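Protein, Family 18 Chitinase (PDB 3SIM) probably binds chitin and hydrolyses its beta-1,4-glycosidic links, as a plant chitinase of glycosyl hydrolase family 18 with a TIM-barrel fold. Local coordinates at residues D231-K242 against Y265-S275. Sequence-based numbering, arbitrary orientation.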
loop_
_atom_site.group_PDB
_atom_site.type_symbol
_atom_site.label_atom_id
_atom_site.label_comp_id
_atom_site.label_asym_id
_atom_site.label_seq_id
_atom_site.Cartn_x
_atom_site.Cartn_y
_atom_site.Cartn_z
ATOM N N ASP A 231 -18.449 4.518 7.707
ATOM C CA ASP A 231 -19.576 5.327 7.986
ATOM C C ASP A 231 -20.261 5.034 9.282
ATOM O O ASP A 231 -21.383 5.403 9.462
ATOM C CB ASP A 231 -20.549 5.330 6.823
ATOM C CG ASP A 231 -21.119 3.985 6.492
ATOM O OD1 ASP A 231 -21.068 3.024 7.229
ATOM O OD2 ASP A 231 -21.683 3.949 5.463
ATOM N N LYS A 232 -19.574 4.308 10.133
ATOM C CA LYS A 232 -20.031 4.017 11.480
ATOM C C LYS A 232 -19.120 4.523 12.637
ATOM O O LYS A 232 -19.027 3.970 13.668
ATOM C CB LYS A 232 -20.537 2.606 11.602
ATOM C CG LYS A 232 -21.820 2.409 10.783
ATOM C CD LYS A 232 -22.352 1.004 10.793
ATOM C CE LYS A 232 -23.813 0.926 10.412
ATOM N NZ LYS A 232 -23.996 0.642 9.030
ATOM N N GLY A 233 -18.522 5.653 12.390
ATOM C CA GLY A 233 -17.733 6.358 13.344
ATOM C C GLY A 233 -16.282 6.580 12.955
ATOM O O GLY A 233 -15.610 7.273 13.623
ATOM N N PHE A 234 -15.860 6.076 11.801
ATOM C CA PHE A 234 -14.503 6.307 11.354
ATOM C C PHE A 234 -14.209 7.824 11.278
ATOM O O PHE A 234 -13.237 8.250 11.764
ATOM C CB PHE A 234 -14.232 5.668 9.984
ATOM C CG PHE A 234 -12.897 6.050 9.351
ATOM C CD1 PHE A 234 -12.812 7.095 8.477
ATOM C CD2 PHE A 234 -11.768 5.305 9.540
ATOM C CE1 PHE A 234 -11.661 7.402 7.873
ATOM C CE2 PHE A 234 -10.596 5.671 8.930
ATOM C CZ PHE A 234 -10.567 6.735 8.136
ATOM N N PHE A 235 -15.117 8.590 10.730
ATOM C CA PHE A 235 -14.974 10.037 10.656
ATOM C C PHE A 235 -14.924 10.791 12.000
ATOM O O PHE A 235 -14.321 11.782 12.076
ATOM C CB PHE A 235 -15.837 10.700 9.567
ATOM C CG PHE A 235 -15.409 10.370 8.175
ATOM C CD1 PHE A 235 -14.210 10.827 7.698
ATOM C CD2 PHE A 235 -16.164 9.564 7.358
ATOM C CE1 PHE A 235 -13.797 10.534 6.488
ATOM C CE2 PHE A 235 -15.747 9.267 6.107
ATOM C CZ PHE A 235 -14.543 9.748 5.679
ATOM N N ASP A 236 -15.567 10.270 13.036
ATOM C CA ASP A 236 -15.430 10.801 14.381
ATOM C C ASP A 236 -14.025 10.636 14.970
ATOM O O ASP A 236 -13.498 11.523 15.516
ATOM C CB ASP A 236 -16.471 10.211 15.318
ATOM C CG ASP A 236 -17.872 10.551 14.890
ATOM O OD1 ASP A 236 -18.067 11.605 14.330
ATOM O OD2 ASP A 236 -18.758 9.754 15.047
ATOM N N ALA A 237 -13.475 9.455 14.818
ATOM C CA ALA A 237 -12.109 9.170 15.170
ATOM C C ALA A 237 -11.136 10.027 14.326
ATOM O O ALA A 237 -10.234 10.580 14.828
ATOM C CB ALA A 237 -11.845 7.731 14.999
ATOM N N ALA A 238 -11.400 10.141 13.052
ATOM C CA ALA A 238 -10.556 10.903 12.164
ATOM C C ALA A 238 -10.559 12.386 12.568
ATOM O O ALA A 238 -9.564 13.021 12.543
ATOM C CB ALA A 238 -10.934 10.746 10.802
ATOM N N THR A 239 -11.721 12.849 12.974
ATOM C CA THR A 239 -11.879 14.201 13.453
ATOM C C THR A 239 -11.063 14.516 14.730
ATOM O O THR A 239 -10.426 15.486 14.754
ATOM C CB THR A 239 -13.364 14.619 13.593
ATOM O OG1 THR A 239 -13.965 14.683 12.333
ATOM C CG2 THR A 239 -13.517 15.963 14.261
ATOM N N SER A 240 -11.054 13.617 15.704
ATOM C CA SER A 240 -10.237 13.762 16.888
ATOM C C SER A 240 -8.743 13.795 16.524
ATOM O O SER A 240 -8.026 14.630 17.019
ATOM C CB SER A 240 -10.465 12.645 17.888
ATOM O OG SER A 240 -11.739 12.654 18.400
ATOM N N LEU A 241 -8.334 12.906 15.629
ATOM C CA LEU A 241 -6.996 12.911 15.161
ATOM C C LEU A 241 -6.620 14.225 14.469
ATOM O O LEU A 241 -5.593 14.734 14.741
ATOM C CB LEU A 241 -6.717 11.689 14.316
ATOM C CG LEU A 241 -6.660 10.328 14.998
ATOM C CD1 LEU A 241 -6.326 9.202 14.066
ATOM C CD2 LEU A 241 -5.790 10.327 16.220
ATOM N N LYS A 242 -7.495 14.749 13.634
ATOM C CA LYS A 242 -7.255 15.993 12.944
ATOM C C LYS A 242 -7.061 17.213 13.919
ATOM O O LYS A 242 -6.106 17.892 13.795
ATOM C CB LYS A 242 -8.362 16.242 11.929
ATOM C CG LYS A 242 -8.103 17.280 10.874
ATOM C CD LYS A 242 -9.210 17.281 9.856
ATOM C CE LYS A 242 -9.154 18.484 8.961
ATOM N NZ LYS A 242 -10.379 18.754 8.245
ATOM N N TYR A 265 -17.258 6.898 -0.712
ATOM C CA TYR A 265 -16.274 6.985 0.336
ATOM C C TYR A 265 -14.979 7.748 -0.039
ATOM O O TYR A 265 -14.524 8.524 0.666
ATOM C CB TYR A 265 -16.131 5.673 1.106
ATOM C CG TYR A 265 -17.488 5.169 1.690
ATOM C CD1 TYR A 265 -18.191 5.905 2.652
ATOM C CD2 TYR A 265 -18.058 3.983 1.263
ATOM C CE1 TYR A 265 -19.390 5.451 3.159
ATOM C CE2 TYR A 265 -19.247 3.527 1.787
ATOM C CZ TYR A 265 -19.917 4.251 2.708
ATOM O OH TYR A 265 -21.077 3.736 3.158
ATOM N N GLU A 266 -14.476 7.499 -1.243
ATOM C CA GLU A 266 -13.335 8.249 -1.754
ATOM C C GLU A 266 -13.633 9.750 -1.759
ATOM O O GLU A 266 -12.800 10.559 -1.350
ATOM C CB GLU A 266 -12.972 7.779 -3.165
ATOM C CG GLU A 266 -12.126 6.517 -3.199
ATOM C CD GLU A 266 -12.961 5.253 -3.136
ATOM O OE1 GLU A 266 -12.383 4.152 -3.235
ATOM O OE2 GLU A 266 -14.196 5.363 -2.985
ATOM N N GLU A 267 -14.832 10.102 -2.209
ATOM C CA GLU A 267 -15.254 11.496 -2.273
ATOM C C GLU A 267 -15.435 12.105 -0.885
ATOM O O GLU A 267 -15.138 13.281 -0.675
ATOM C CB GLU A 267 -16.551 11.625 -3.075
ATOM C CG GLU A 267 -16.953 13.059 -3.378
ATOM C CD GLU A 267 -18.254 13.147 -4.151
ATOM N N GLU A 268 -15.923 11.306 0.061
ATOM C CA GLU A 268 -16.160 11.801 1.391
ATOM C C GLU A 268 -14.862 12.093 2.158
ATOM O O GLU A 268 -14.733 13.057 2.814
ATOM C CB GLU A 268 -17.086 10.875 2.188
ATOM C CG GLU A 268 -17.381 11.324 3.637
ATOM C CD GLU A 268 -18.481 10.521 4.423
ATOM O OE1 GLU A 268 -19.023 11.015 5.384
ATOM O OE2 GLU A 268 -18.754 9.402 4.100
ATOM N N ALA A 269 -13.954 11.168 2.066
ATOM C CA ALA A 269 -12.666 11.233 2.715
ATOM C C ALA A 269 -11.711 12.335 2.231
ATOM O O ALA A 269 -11.110 12.976 3.003
ATOM C CB ALA A 269 -12.038 9.931 2.668
ATOM N N GLN A 270 -11.644 12.535 0.941
ATOM C CA GLN A 270 -10.911 13.635 0.379
ATOM C C GLN A 270 -11.434 15.031 0.804
ATOM O O GLN A 270 -10.671 15.847 1.191
ATOM C CB GLN A 270 -10.813 13.500 -1.150
ATOM C CG GLN A 270 -9.910 12.415 -1.660
ATOM C CD GLN A 270 -9.990 12.222 -3.147
ATOM O OE1 GLN A 270 -10.768 11.456 -3.610
ATOM N NE2 GLN A 270 -9.191 12.898 -3.858
ATOM N N ALA A 271 -12.742 15.197 0.781
ATOM C CA ALA A 271 -13.421 16.398 1.265
ATOM C C ALA A 271 -13.143 16.627 2.734
ATOM O O ALA A 271 -12.838 17.689 3.083
ATOM C CB ALA A 271 -14.871 16.345 1.033
ATOM N N PHE A 272 -13.153 15.561 3.518
ATOM C CA PHE A 272 -12.829 15.633 4.922
ATOM C C PHE A 272 -11.373 16.140 5.094
ATOM O O PHE A 272 -11.153 16.951 5.865
ATOM C CB PHE A 272 -13.028 14.295 5.663
ATOM C CG PHE A 272 -12.513 14.295 7.095
ATOM C CD1 PHE A 272 -13.241 14.839 8.100
ATOM C CD2 PHE A 272 -11.269 13.805 7.415
ATOM C CE1 PHE A 272 -12.766 14.882 9.336
ATOM C CE2 PHE A 272 -10.817 13.843 8.673
ATOM C CZ PHE A 272 -11.574 14.383 9.635
ATOM N N LEU A 273 -10.428 15.633 4.332
ATOM C CA LEU A 273 -9.025 15.982 4.486
ATOM C C LEU A 273 -8.734 17.491 4.294
ATOM O O LEU A 273 -8.011 18.101 4.993
ATOM C CB LEU A 273 -8.156 15.125 3.582
ATOM C CG LEU A 273 -7.881 13.744 4.166
ATOM C CD1 LEU A 273 -7.452 12.823 3.135
ATOM C CD2 LEU A 273 -6.948 13.750 5.381
ATOM N N VAL A 274 -9.392 18.033 3.309
ATOM C CA VAL A 274 -9.175 19.334 2.798
ATOM C C VAL A 274 -9.952 20.466 3.552
ATOM O O VAL A 274 -9.641 21.572 3.380
ATOM C CB VAL A 274 -9.475 19.168 1.298
ATOM C CG1 VAL A 274 -10.595 19.903 0.782
ATOM C CG2 VAL A 274 -8.289 18.967 0.468
ATOM N N SER A 275 -10.929 20.099 4.381
ATOM C CA SER A 275 -11.787 21.017 5.130
ATOM C C SER A 275 -11.156 21.759 6.323
ATOM O O SER A 275 -10.213 21.291 6.867
ATOM C CB SER A 275 -13.048 20.298 5.572
ATOM O OG SER A 275 -12.801 19.346 6.553
ATOM O OXT SER A 275 -11.621 22.827 6.718
#
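The Phe272 ring packs as a knob into a hole on helix 231-242 formed by Phe235, Ala238, Thr239 and Lys242. Phe235 CD1 lies over one face of this ring, offset toward the rim and 3.9 Å from Phe272 CG; the ring planes meet obliquely at 53°. At the ring edge Thr239 OG1 comes within 3.2 Å of Phe272 CE1, while Ala238 CB packs against CE2. Lys242, with CG anti to its backbone N (chi1 -164°) and the chain extended beyond, runs past Phe272 and places NZ over the face opposite Phe235, 4.7 Å from the ring centroid, in a cation-pi contact. The same ammonium group donates to Phe272 O at 3.1 Å, almost in line with the carbonyl, and to Ser275 O of the terminal carboxylate at 2.9 Å from above the carbonyl plane. Ser275 OG also donates to Phe272 O. Replacing Lys242 by a leucine would probably leave the terminal carboxylate without this cationic partner and the Phe272 face without its ammonium group. The Phe235 ring meets Ala269 CB at its edge, the extended Glu268 brings its carboxylate carbon CD 3.4 Å from Phe235 CE2 with CG alongside, and Phe234 covers one Phe235 face. At the N-terminal ends Tyr265 OH lies 2.4 Å from Asp231 OD2, a hydrogen bond of doubtful length. Beneath, Ala238 rests on Ile217 of strand 215-220 and Leu273 on Ile250 of strand 250-253. Two nearly parallel helices, whose segment axes approach to 11.5 Å and cross at -20°, pack side by side over adjacent parallel strands, as neighbouring outer helices do in a TIM barrel.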